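Local coordinates for protein C-type lectin domain family 4, member a4 (Mus musculus, PDB 3VYK) that binds N-glycans through a calcium-dependent C-type lectin domain and probably serves as a pattern-recognition receptor on dendritic cells, at residues C32-V41 with H121-K129; F87-E98 with K106-P116. All coordinates share one frame; numbering follows the deposited sequence.

How the contacts relate
From the N terminus the chain passes through helix 25-34 and the short strand 38-39, which form the first side of contact 1; the partner, strand 121-128, arrives some 80 residues later and brings the C terminus back beside them. Contact 2 is nested inside this long loop: the irregular segment 87-98 runs into strand 100-106 and folds back on strand 109-115. The two contacts lie on opposite sides of the chain's centre, about 21 Å apart between centres, yet both reach the same sheet. They meet where H121 CE1 packs against I115 CD1 at 3.4 Å, and both touch the same N-acetylglucosamine of the glycan.

Contact 1: C32-V41 with H121-K129; sequences CSHMGAHLVV and HNSVCQVKK. With NAG (2-acetamido-2-deoxy-beta-D-glucopyranose), chain B.
C32 and C125 are joined by a disulfide, SG to SG 2.1 Å with chi3 -81°, that fastens the last part of helix 25-34 to the C-terminal strand. The helix ends in a Schellman motif: G36, at positive phi where a side chain would be strained, is its C-prime residue, and C32 O takes the N-H groups of both M35 and A37 from opposite faces of its plane. M35 bends at chi3 to lay CE near C125 SG, while the small A37 packs its methyl against C125 CB and V127 CB. Strand 38-39 then pairs antiparallel with strand 121-128. H38 and Q126 form the hydrogen-bonded pair, Q126 N giving to H38 O at 2.8 Å, and V40 N bonds V124 O one step further on.

Q126 rewards following outward. Its CB lies 4.0 Å from V40 CA; CG stands anti to the backbone N (chi1 169°) and the chain stays extended, which carries the amide alongside V40 to the backbone of V41. CD approaches V40 CG2. OE1 accepts from V41 N at 3.0 Å in a nearly straight bond, with the donor tilted from the carbonyl plane, and H38 CE1 sits 3.2 Å from the same oxygen. NE2 gives a weak bond to a water that donates to V41 O, and another weak one to Y15 OH. A long amide suits this place because it serves the backbone beyond the strand's end. The H38 ring, whose ND1 bonds L39 O at 2.8 Å, lies alongside with its plane 55° from the amide. Branched V40 packs its CG1 against V124 CB. Helix, short strand and C-terminal strand locked by a disulfide are characteristic of the C-type lectin fold.

Contact 2: F87-E98 with K106-P116; sequences FWHKGEPNQDWE and KTTGWGWNDIP. With CA (calcium ion), chain C; MAN (alpha-D-mannopyranose), chain D; NAG (2-acetamido-2-deoxy-beta-D-glucopyranose), chain B; NAG (2-acetamido-2-deoxy-beta-D-glucopyranose), chain E.
K106 lays its aliphatic CD over one face of the H89 imidazole, 3.5 Å from the ring centroid, while its ammonium NZ shares a water with E92 OE2 and the glycan. G111 CA covers the opposite face, where a side chain would collide with the ring; H89 NE2 bonds N104 O. W112 follows with a backbone bond from its N to F87 O, and its O takes H89 N at 3.0 Å. Its indole edge meets the face of W88 (planes at 82°), and the edge of the F87 ring is turned, offset, toward the face of W112, so that F87, W88 and W112 form an aromatic cluster.

N113 ligates the calcium through its side chain. D114, with CG between backbone N and carbonyl carbon (chi1 62°), binds the ion through both O and OD1, the latter at 2.3 Å; its OD2 accepts Q95 N at 3.1 Å and a salt bridge from R71, which fixes the carboxylate. I115 packs CG2 on one N-acetylglucosamine, and P116 CG meets one of two W97 conformers. E92 and N94, on either side of cis P93, together with E98 and mannose O3 and O4, complete the coordination, the calcium-dependent sugar site of C-type lectins.

Contact 1: C32-V41 with H121-K129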
loop_
_atom_site.group_PDB
_atom_site.type_symbol
_atom_site.label_atom_id
_atom_site.label_comp_id
_atom_site.label_asym_id
_atom_site.label_seq_id
_atom_site.Cartn_x
_atom_site.Cartn_y
_atom_site.Cartn_z
ATOM N N CYS A 32 -9.634 -6.190 -3.142
ATOM C CA CYS A 32 -9.131 -5.570 -4.372
ATOM C C CYS A 32 -9.357 -6.503 -5.559
ATOM O O CYS A 32 -9.792 -6.065 -6.635
ATOM C CB CYS A 32 -7.641 -5.222 -4.258
ATOM S SG CYS A 32 -7.192 -3.947 -3.051
ATOM N N SER A 33 -9.082 -7.789 -5.343
ATOM C CA SER A 33 -9.230 -8.820 -6.377
ATOM C C SER A 33 -10.656 -8.901 -6.923
ATOM O O SER A 33 -10.848 -9.065 -8.134
ATOM C CB SER A 33 -8.777 -10.187 -5.851
ATOM O OG SER A 33 -8.753 -11.147 -6.892
ATOM N N HIS A 34 -11.643 -8.763 -6.035
ATOM C CA HIS A 34 -13.059 -8.792 -6.433
ATOM C C HIS A 34 -13.450 -7.646 -7.329
ATOM O O HIS A 34 -14.473 -7.703 -8.018
ATOM C CB HIS A 34 -13.972 -8.847 -5.211
ATOM C CG HIS A 34 -13.994 -10.195 -4.525
ATOM N ND1 HIS A 34 -13.969 -10.326 -3.185
ATOM C CD2 HIS A 34 -14.033 -11.491 -5.047
ATOM C CE1 HIS A 34 -13.995 -11.633 -2.861
ATOM N NE2 HIS A 34 -14.031 -12.345 -4.002
ATOM N N MET A 35 -12.636 -6.592 -7.336
ATOM C CA MET A 35 -12.863 -5.457 -8.230
ATOM C C MET A 35 -11.908 -5.456 -9.421
ATOM O O MET A 35 -11.788 -4.450 -10.127
ATOM C CB MET A 35 -12.751 -4.143 -7.459
ATOM C CG MET A 35 -13.647 -4.078 -6.236
ATOM S SD MET A 35 -13.687 -2.450 -5.482
ATOM C CE MET A 35 -12.000 -2.278 -4.889
ATOM N N GLY A 36 -11.240 -6.587 -9.638
ATOM C CA GLY A 36 -10.291 -6.753 -10.735
ATOM C C GLY A 36 -8.984 -6.009 -10.524
ATOM O O GLY A 36 -8.259 -5.739 -11.477
ATOM N N ALA A 37 -8.682 -5.705 -9.264
ATOM C CA ALA A 37 -7.532 -4.875 -8.900
ATOM C C ALA A 37 -6.602 -5.635 -7.948
ATOM O O ALA A 37 -6.839 -6.802 -7.647
ATOM C CB ALA A 37 -8.023 -3.592 -8.249
ATOM N N HIS A 38 -5.544 -4.980 -7.477
ATOM C CA HIS A 38 -4.655 -5.561 -6.466
ATOM C C HIS A 38 -4.194 -4.482 -5.528
ATOM O O HIS A 38 -4.275 -3.292 -5.852
ATOM C CB HIS A 38 -3.450 -6.247 -7.119
ATOM C CG HIS A 38 -2.640 -5.336 -8.023
ATOM N ND1 HIS A 38 -1.695 -4.491 -7.550
ATOM C CD2 HIS A 38 -2.677 -5.152 -9.402
ATOM C CE1 HIS A 38 -1.157 -3.802 -8.573
ATOM N NE2 HIS A 38 -1.755 -4.208 -9.710
ATOM N N LEU A 39 -3.689 -4.868 -4.358
ATOM C CA LEU A 39 -3.116 -3.882 -3.447
ATOM C C LEU A 39 -2.006 -3.104 -4.151
ATOM O O LEU A 39 -1.250 -3.659 -4.962
ATOM C CB LEU A 39 -2.620 -4.534 -2.149
ATOM C CG LEU A 39 -3.743 -4.949 -1.185
ATOM C CD1 LEU A 39 -3.176 -5.855 -0.105
ATOM C CD2 LEU A 39 -4.426 -3.748 -0.556
ATOM N N VAL A 40 -1.933 -1.814 -3.846
ATOM C CA VAL A 40 -1.101 -0.891 -4.620
ATOM C C VAL A 40 0.390 -1.240 -4.636
ATOM O O VAL A 40 0.970 -1.647 -3.631
ATOM C CB VAL A 40 -1.352 0.566 -4.178
ATOM C CG1 VAL A 40 -0.821 0.826 -2.774
ATOM C CG2 VAL A 40 -0.790 1.547 -5.190
ATOM N N VAL A 41 0.989 -1.086 -5.809
ATOM C CA VAL A 41 2.406 -1.307 -6.021
ATOM C C VAL A 41 3.000 0.043 -6.409
ATOM O O VAL A 41 2.559 0.652 -7.377
ATOM C CB VAL A 41 2.617 -2.361 -7.137
ATOM C CG1 VAL A 41 4.062 -2.391 -7.601
ATOM C CG2 VAL A 41 2.172 -3.743 -6.648
ATOM N N HIS A 121 -6.562 -3.084 8.801
ATOM C CA HIS A 121 -6.363 -1.707 8.365
ATOM C C HIS A 121 -7.143 -1.403 7.130
ATOM O O HIS A 121 -7.732 -2.289 6.503
ATOM C CB HIS A 121 -4.874 -1.442 8.117
ATOM C CG HIS A 121 -4.081 -1.319 9.383
ATOM N ND1 HIS A 121 -3.621 -2.395 10.058
ATOM C CD2 HIS A 121 -3.718 -0.205 10.122
ATOM C CE1 HIS A 121 -2.986 -1.979 11.165
ATOM N NE2 HIS A 121 -3.043 -0.646 11.202
ATOM N N ASN A 122 -7.139 -0.128 6.764
ATOM C CA ASN A 122 -7.624 0.284 5.456
ATOM C C ASN A 122 -6.602 -0.117 4.393
ATOM O O ASN A 122 -5.595 -0.743 4.711
ATOM C CB ASN A 122 -7.911 1.775 5.492
ATOM C CG ASN A 122 -8.987 2.105 6.509
ATOM O OD1 ASN A 122 -10.160 1.781 6.305
ATOM N ND2 ASN A 122 -8.584 2.664 7.636
ATOM N N SER A 123 -6.867 0.192 3.132
ATOM C CA SER A 123 -5.971 -0.259 2.067
ATOM C C SER A 123 -6.175 0.589 0.827
ATOM O O SER A 123 -7.117 1.387 0.761
ATOM C CB SER A 123 -6.188 -1.752 1.762
ATOM O OG SER A 123 -7.528 -2.031 1.403
ATOM N N VAL A 124 -5.266 0.431 -0.134
ATOM C CA VAL A 124 -5.376 1.088 -1.441
ATOM C C VAL A 124 -5.291 0.038 -2.548
ATOM O O VAL A 124 -4.343 -0.751 -2.583
ATOM C CB VAL A 124 -4.259 2.139 -1.644
ATOM C CG1 VAL A 124 -4.414 2.823 -3.003
ATOM C CG2 VAL A 124 -4.287 3.183 -0.535
ATOM N N CYS A 125 -6.291 0.015 -3.431
ATOM C CA CYS A 125 -6.309 -0.885 -4.581
ATOM C C CYS A 125 -5.905 -0.134 -5.824
ATOM O O CYS A 125 -6.071 1.084 -5.914
ATOM C CB CYS A 125 -7.699 -1.477 -4.831
ATOM S SG CYS A 125 -8.442 -2.354 -3.442
ATOM N N GLN A 126 -5.390 -0.885 -6.785
ATOM C CA GLN A 126 -4.883 -0.314 -8.016
ATOM C C GLN A 126 -5.192 -1.226 -9.189
ATOM O O GLN A 126 -5.099 -2.444 -9.078
ATOM C CB GLN A 126 -3.386 -0.107 -7.865
ATOM C CG GLN A 126 -2.649 0.246 -9.135
ATOM C CD GLN A 126 -1.165 0.236 -8.912
ATOM O OE1 GLN A 126 -0.647 -0.640 -8.243
ATOM N NE2 GLN A 126 -0.472 1.224 -9.468
ATOM N N VAL A 127 -5.563 -0.623 -10.318
ATOM C CA VAL A 127 -5.782 -1.371 -11.550
ATOM C C VAL A 127 -5.344 -0.512 -12.733
ATOM O O VAL A 127 -5.437 0.710 -12.674
ATOM C CB VAL A 127 -7.264 -1.814 -11.685
ATOM C CG1 VAL A 127 -8.205 -0.617 -11.799
ATOM C CG2 VAL A 127 -7.444 -2.776 -12.858
ATOM N N LYS A 128 -4.842 -1.143 -13.791
ATOM C CA LYS A 128 -4.537 -0.411 -15.016
ATOM C C LYS A 128 -5.832 0.127 -15.629
ATOM O O LYS A 128 -6.867 -0.537 -15.595
ATOM C CB LYS A 128 -3.794 -1.307 -16.016
ATOM C CG LYS A 128 -3.349 -0.574 -17.270
ATOM C CD LYS A 128 -2.731 -1.501 -18.300
ATOM C CE LYS A 128 -2.360 -0.713 -19.550
ATOM N NZ LYS A 128 -1.863 -1.601 -20.636
ATOM N N LYS A 129 -5.782 1.337 -16.182
ATOM C CA LYS A 129 -6.926 1.857 -16.936
ATOM C C LYS A 129 -7.317 0.922 -18.083
ATOM O O LYS A 129 -6.456 0.290 -18.703
ATOM C CB LYS A 129 -6.601 3.235 -17.501
ATOM C CG LYS A 129 -6.507 4.339 -16.463
ATOM C CD LYS A 129 -6.316 5.681 -17.145
ATOM C CE LYS A 129 -6.278 6.833 -16.163
ATOM N NZ LYS A 129 -5.778 8.054 -16.860
HETATM C C1 NAG B . 2.020 0.378 14.619
HETATM C C2 NAG B . 1.561 1.690 13.964
HETATM C C3 NAG B . 0.038 1.775 13.882
HETATM C C4 NAG B . -0.546 0.487 13.298
HETATM C C5 NAG B . 0.019 -0.754 14.000
HETATM C C6 NAG B . -0.396 -2.052 13.319
HETATM C C7 NAG B . 3.250 3.441 14.273
HETATM C C8 NAG B . 3.804 4.485 15.191
HETATM N N2 NAG B . 2.183 2.772 14.710
HETATM O O3 NAG B . -0.315 2.864 13.047
HETATM O O4 NAG B . -1.948 0.496 13.405
HETATM O O5 NAG B . 1.433 -0.724 13.949
HETATM O O6 NAG B . -1.648 -2.518 13.776
HETATM O O7 NAG B . 3.780 3.219 13.175
HETATM O O HOH W 1 2.413 -0.129 -10.008
#

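Contact 2: F87-E98 with K106-P116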
loop_
_atom_site.group_PDB
_atom_site.type_symbol
_atom_site.label_atom_id
_atom_site.label_comp_id
_atom_site.label_asym_id
_atom_site.label_seq_id
_atom_site.Cartn_x
_atom_site.Cartn_y
_atom_site.Cartn_z
ATOM N N PHE A 87 9.998 4.402 0.779
ATOM C CA PHE A 87 9.550 5.515 1.626
ATOM C C PHE A 87 9.349 5.124 3.067
ATOM O O PHE A 87 8.418 5.576 3.729
ATOM C CB PHE A 87 8.310 6.164 1.004
ATOM C CG PHE A 87 8.555 6.577 -0.408
ATOM C CD1 PHE A 87 9.195 7.787 -0.679
ATOM C CD2 PHE A 87 8.258 5.719 -1.456
ATOM C CE1 PHE A 87 9.495 8.150 -1.985
ATOM C CE2 PHE A 87 8.572 6.066 -2.765
ATOM C CZ PHE A 87 9.189 7.284 -3.023
ATOM N N TRP A 88 10.247 4.282 3.552
ATOM C CA TRP A 88 10.205 3.847 4.946
ATOM C C TRP A 88 10.301 4.988 5.923
ATOM O O TRP A 88 11.156 5.873 5.783
ATOM C CB TRP A 88 11.342 2.880 5.208
ATOM C CG TRP A 88 11.271 1.621 4.389
ATOM C CD1 TRP A 88 12.045 1.273 3.286
ATOM C CD2 TRP A 88 10.368 0.495 4.603
ATOM N NE1 TRP A 88 11.702 0.030 2.820
ATOM C CE2 TRP A 88 10.689 -0.487 3.564
ATOM C CE3 TRP A 88 9.352 0.213 5.515
ATOM C CZ2 TRP A 88 10.021 -1.697 3.473
ATOM C CZ3 TRP A 88 8.685 -1.017 5.406
ATOM C CH2 TRP A 88 9.012 -1.944 4.412
ATOM N N HIS A 89 9.450 4.952 6.941
ATOM C CA HIS A 89 9.591 5.828 8.113
ATOM C C HIS A 89 10.936 5.634 8.750
ATOM O O HIS A 89 11.503 4.542 8.708
ATOM C CB HIS A 89 8.515 5.529 9.155
ATOM C CG HIS A 89 7.185 6.173 8.881
ATOM N ND1 HIS A 89 7.009 7.521 8.832
ATOM C CD2 HIS A 89 5.928 5.607 8.682
ATOM C CE1 HIS A 89 5.714 7.787 8.608
ATOM N NE2 HIS A 89 5.054 6.615 8.507
ATOM N N LYS A 90 11.449 6.685 9.389
ATOM C CA LYS A 90 12.651 6.540 10.193
ATOM C C LYS A 90 12.457 5.408 11.207
ATOM O O LYS A 90 11.432 5.336 11.897
ATOM C CB LYS A 90 12.981 7.869 10.893
ATOM C CG LYS A 90 14.249 7.875 11.727
ATOM C CD LYS A 90 15.494 7.569 10.914
ATOM C CE LYS A 90 16.746 7.701 11.773
ATOM N NZ LYS A 90 16.620 7.038 13.105
ATOM N N GLY A 91 13.426 4.508 11.243
ATOM C CA GLY A 91 13.425 3.356 12.145
ATOM C C GLY A 91 12.691 2.135 11.613
ATOM O O GLY A 91 12.634 1.110 12.301
ATOM N N GLU A 92 12.123 2.238 10.412
ATOM C CA GLU A 92 11.397 1.120 9.796
ATOM C C GLU A 92 12.111 0.645 8.536
ATOM O O GLU A 92 12.845 1.413 7.918
ATOM C CB GLU A 92 9.972 1.525 9.435
ATOM C CG GLU A 92 9.172 2.125 10.581
ATOM C CD GLU A 92 8.875 1.152 11.722
ATOM O OE1 GLU A 92 8.918 -0.110 11.570
ATOM O OE2 GLU A 92 8.523 1.694 12.803
ATOM N N PRO A 93 11.916 -0.629 8.147
ATOM C CA PRO A 93 11.144 -1.649 8.857
ATOM C C PRO A 93 11.953 -2.185 10.039
ATOM O O PRO A 93 13.185 -2.107 10.025
ATOM C CB PRO A 93 10.918 -2.709 7.778
ATOM C CG PRO A 93 12.157 -2.639 6.940
ATOM C CD PRO A 93 12.569 -1.181 6.940
ATOM N N ASN A 94 11.275 -2.689 11.067
ATOM C CA ASN A 94 11.986 -3.004 12.306
ATOM C C ASN A 94 11.818 -4.388 12.915
ATOM O O ASN A 94 12.601 -4.754 13.805
ATOM C CB ASN A 94 11.699 -1.935 13.373
ATOM C CG ASN A 94 10.259 -1.949 13.858
ATOM O OD1 ASN A 94 9.344 -2.479 13.208
ATOM N ND2 ASN A 94 10.046 -1.351 15.026
ATOM N N GLN A 95 10.825 -5.158 12.471
ATOM C CA GLN A 95 10.511 -6.406 13.173
ATOM C C GLN A 95 10.198 -7.558 12.231
ATOM O O GLN A 95 9.356 -7.424 11.340
ATOM C CB GLN A 95 9.377 -6.154 14.175
ATOM C CG GLN A 95 9.849 -5.263 15.324
ATOM C CD GLN A 95 8.764 -4.698 16.222
ATOM O OE1 GLN A 95 7.725 -4.212 15.768
ATOM N NE2 GLN A 95 9.040 -4.704 17.522
ATOM N N ASP A 96 10.863 -8.696 12.457
ATOM C CA ASP A 96 10.808 -9.836 11.525
ATOM C C ASP A 96 9.422 -10.435 11.327
ATOM O O ASP A 96 9.126 -10.956 10.250
ATOM C CB ASP A 96 11.804 -10.946 11.916
ATOM C CG ASP A 96 11.295 -11.830 13.057
ATOM O OD1 ASP A 96 11.495 -11.463 14.224
ATOM O OD2 ASP A 96 10.698 -12.888 12.779
ATOM N N TRP A 97 8.606 -10.333 12.375
ATOM C CA TRP A 97 7.261 -10.872 12.413
ATOM C C TRP A 97 6.227 -9.917 11.864
ATOM O O TRP A 97 5.038 -10.230 11.853
ATOM C CB TRP A 97 6.929 -11.299 13.846
ATOM C CG TRP A 97 7.255 -10.237 14.870
ATOM C CD1 TRP A 97 8.483 -9.979 15.479
ATOM C CD2 TRP A 97 6.342 -9.237 15.427
ATOM N NE1 TRP A 97 8.387 -8.923 16.352
ATOM C CE2 TRP A 97 7.130 -8.430 16.365
ATOM C CE3 TRP A 97 5.001 -8.941 15.253
ATOM C CZ2 TRP A 97 6.572 -7.384 17.081
ATOM C CZ3 TRP A 97 4.456 -7.885 15.980
ATOM C CH2 TRP A 97 5.223 -7.127 16.871
ATOM N N GLU A 98 6.686 -8.753 11.393
ATOM C CA GLU A 98 5.850 -7.754 10.725
ATOM C C GLU A 98 6.161 -7.879 9.235
ATOM O O GLU A 98 7.131 -7.284 8.732
ATOM C CB GLU A 98 6.158 -6.342 11.247
ATOM C CG GLU A 98 5.768 -6.117 12.712
ATOM C CD GLU A 98 5.844 -4.650 13.132
ATOM O OE1 GLU A 98 6.886 -3.981 12.928
ATOM O OE2 GLU A 98 4.833 -4.162 13.682
ATOM N N LYS A 106 2.840 10.204 10.486
ATOM C CA LYS A 106 3.499 10.534 11.753
ATOM C C LYS A 106 3.853 12.017 11.732
ATOM O O LYS A 106 3.540 12.715 10.768
ATOM C CB LYS A 106 4.743 9.652 11.971
ATOM C CG LYS A 106 4.411 8.178 12.151
ATOM C CD LYS A 106 5.622 7.247 12.162
ATOM C CE LYS A 106 6.287 7.182 13.527
ATOM N NZ LYS A 106 7.247 6.051 13.538
ATOM N N THR A 107 4.489 12.503 12.797
ATOM C CA THR A 107 4.844 13.922 12.882
ATOM C C THR A 107 5.802 14.332 11.761
ATOM O O THR A 107 5.789 15.474 11.303
ATOM C CB THR A 107 5.459 14.276 14.250
ATOM O OG1 THR A 107 6.670 13.534 14.440
ATOM C CG2 THR A 107 4.487 13.944 15.376
ATOM N N THR A 108 6.617 13.378 11.320
ATOM C CA THR A 108 7.599 13.591 10.258
ATOM C C THR A 108 6.992 13.429 8.861
ATOM O O THR A 108 7.689 13.603 7.855
ATOM C CB THR A 108 8.781 12.615 10.401
ATOM O OG1 THR A 108 8.272 11.290 10.603
ATOM C CG2 THR A 108 9.658 13.002 11.585
ATOM N N GLY A 109 5.705 13.089 8.807
ATOM C CA GLY A 109 4.975 12.952 7.546
ATOM C C GLY A 109 4.505 11.536 7.239
ATOM O O GLY A 109 4.410 10.696 8.132
ATOM N N TRP A 110 4.183 11.296 5.970
ATOM C CA TRP A 110 3.775 9.967 5.507
ATOM C C TRP A 110 4.945 9.058 5.299
ATOM O O TRP A 110 6.039 9.500 4.959
ATOM C CB TRP A 110 3.015 10.089 4.195
ATOM C CG TRP A 110 1.649 10.671 4.359
ATOM C CD1 TRP A 110 1.242 11.974 4.067
ATOM C CD2 TRP A 110 0.447 9.991 4.836
ATOM N NE1 TRP A 110 -0.089 12.138 4.324
ATOM C CE2 TRP A 110 -0.634 10.992 4.794
ATOM C CE3 TRP A 110 0.162 8.706 5.294
ATOM C CZ2 TRP A 110 -1.929 10.690 5.189
ATOM C CZ3 TRP A 110 -1.150 8.411 5.686
ATOM C CH2 TRP A 110 -2.170 9.385 5.636
ATOM N N GLY A 111 4.720 7.759 5.479
ATOM C CA GLY A 111 5.778 6.789 5.222
ATOM C C GLY A 111 5.293 5.363 5.367
ATOM O O GLY A 111 4.122 5.111 5.685
ATOM N N TRP A 112 6.209 4.437 5.129
ATOM C CA TRP A 112 5.909 3.009 5.221
ATOM C C TRP A 112 6.356 2.443 6.539
ATOM O O TRP A 112 7.422 2.794 7.064
ATOM C CB TRP A 112 6.637 2.232 4.141
ATOM C CG TRP A 112 6.329 2.596 2.713
ATOM C CD1 TRP A 112 5.334 3.433 2.208
ATOM C CD2 TRP A 112 7.029 2.068 1.543
ATOM N NE1 TRP A 112 5.410 3.486 0.831
ATOM C CE2 TRP A 112 6.391 2.671 0.373
ATOM C CE3 TRP A 112 8.096 1.190 1.358
ATOM C CZ2 TRP A 112 6.833 2.400 -0.928
ATOM C CZ3 TRP A 112 8.523 0.928 0.052
ATOM C CH2 TRP A 112 7.892 1.509 -1.058
ATOM N N ASN A 113 5.551 1.521 7.069
ATOM C CA ASN A 113 5.897 0.809 8.307
ATOM C C ASN A 113 5.543 -0.652 8.134
ATOM O O ASN A 113 4.457 -0.969 7.666
ATOM C CB ASN A 113 5.129 1.407 9.490
ATOM C CG ASN A 113 5.296 0.606 10.773
ATOM O OD1 ASN A 113 6.360 0.052 11.060
ATOM N ND2 ASN A 113 4.226 0.578 11.573
ATOM N N ASP A 114 6.472 -1.536 8.492
ATOM C CA ASP A 114 6.123 -2.952 8.579
ATOM C C ASP A 114 5.247 -3.204 9.801
ATOM O O ASP A 114 5.513 -2.681 10.912
ATOM C CB ASP A 114 7.355 -3.878 8.553
ATOM C CG ASP A 114 8.310 -3.662 9.720
ATOM O OD1 ASP A 114 8.370 -2.533 10.275
ATOM O OD2 ASP A 114 9.030 -4.642 10.041
ATOM N N ILE A 115 4.188 -3.984 9.541
ATOM C CA ILE A 115 3.216 -4.387 10.568
ATOM C C ILE A 115 2.791 -5.863 10.398
ATOM O O ILE A 115 3.053 -6.487 9.368
ATOM C CB ILE A 115 1.947 -3.491 10.561
ATOM C CG1 ILE A 115 1.075 -3.714 9.316
ATOM C CG2 ILE A 115 2.316 -2.018 10.740
ATOM C CD1 ILE A 115 -0.369 -3.328 9.557
ATOM N N PRO A 116 2.114 -6.428 11.420
ATOM C CA PRO A 116 1.608 -7.777 11.240
ATOM C C PRO A 116 0.494 -7.812 10.201
ATOM O O PRO A 116 -0.394 -6.951 10.194
ATOM C CB PRO A 116 1.078 -8.131 12.639
ATOM C CG PRO A 116 1.814 -7.217 13.562
ATOM C CD PRO A 116 1.846 -5.937 12.781
HETATM CA CA CA C . 7.316 -1.774 12.207
HETATM C C1 MAN D . 4.292 0.201 16.769
HETATM C C2 MAN D . 4.068 -0.549 15.453
HETATM C C3 MAN D . 5.409 -0.999 14.855
HETATM C C4 MAN D . 6.335 0.199 14.723
HETATM C C5 MAN D . 6.496 0.887 16.095
HETATM C C6 MAN D . 7.381 2.134 16.017
HETATM O O2 MAN D . 3.443 0.346 14.555
HETATM O O3 MAN D . 5.353 -1.567 13.543
HETATM O O4 MAN D . 7.512 -0.331 14.115
HETATM O O5 MAN D . 5.217 1.260 16.597
HETATM O O6 MAN D . 7.596 2.628 17.335
HETATM C C1 NAG B . 2.020 0.378 14.619
HETATM C C2 NAG B . 1.561 1.690 13.964
HETATM C C3 NAG B . 0.038 1.775 13.882
HETATM C C4 NAG B . -0.546 0.487 13.298
HETATM C C5 NAG B . 0.019 -0.754 14.000
HETATM C C6 NAG B . -0.396 -2.052 13.319
HETATM C C7 NAG B . 3.250 3.441 14.273
HETATM C C8 NAG B . 3.804 4.485 15.191
HETATM N N2 NAG B . 2.183 2.772 14.710
HETATM O O3 NAG B . -0.315 2.864 13.047
HETATM O O4 NAG B . -1.948 0.496 13.405
HETATM O O5 NAG B . 1.433 -0.724 13.949
HETATM O O6 NAG B . -1.648 -2.518 13.776
HETATM O O7 NAG B . 3.780 3.219 13.175
HETATM C C1 NAG E . 1.625 -2.210 18.876
HETATM C C2 NAG E . 0.114 -2.007 18.897
HETATM C C3 NAG E . -0.592 -3.268 18.404
HETATM C C4 NAG E . -0.017 -3.758 17.071
HETATM C C5 NAG E . 1.508 -3.809 17.154
HETATM C C6 NAG E . 2.140 -4.174 15.813
HETATM C C7 NAG E . -0.612 -0.449 20.651
HETATM C C8 NAG E . -1.049 -0.323 22.084
HETATM N N2 NAG E . -0.330 -1.692 20.250
HETATM O O3 NAG E . -1.963 -2.978 18.264
HETATM O O4 NAG E . -0.537 -5.040 16.788
HETATM O O5 NAG E . 2.049 -2.562 17.569
HETATM O O6 NAG E . 3.496 -4.518 16.002
HETATM O O7 NAG E . -0.526 0.557 19.944
HETATM O O HOH W 2 8.670 8.468 4.285
HETATM O O HOH W 3 9.063 8.858 10.270
HETATM O O HOH W 4 9.476 7.244 12.427
HETATM O O HOH W 5 6.424 3.530 12.362
#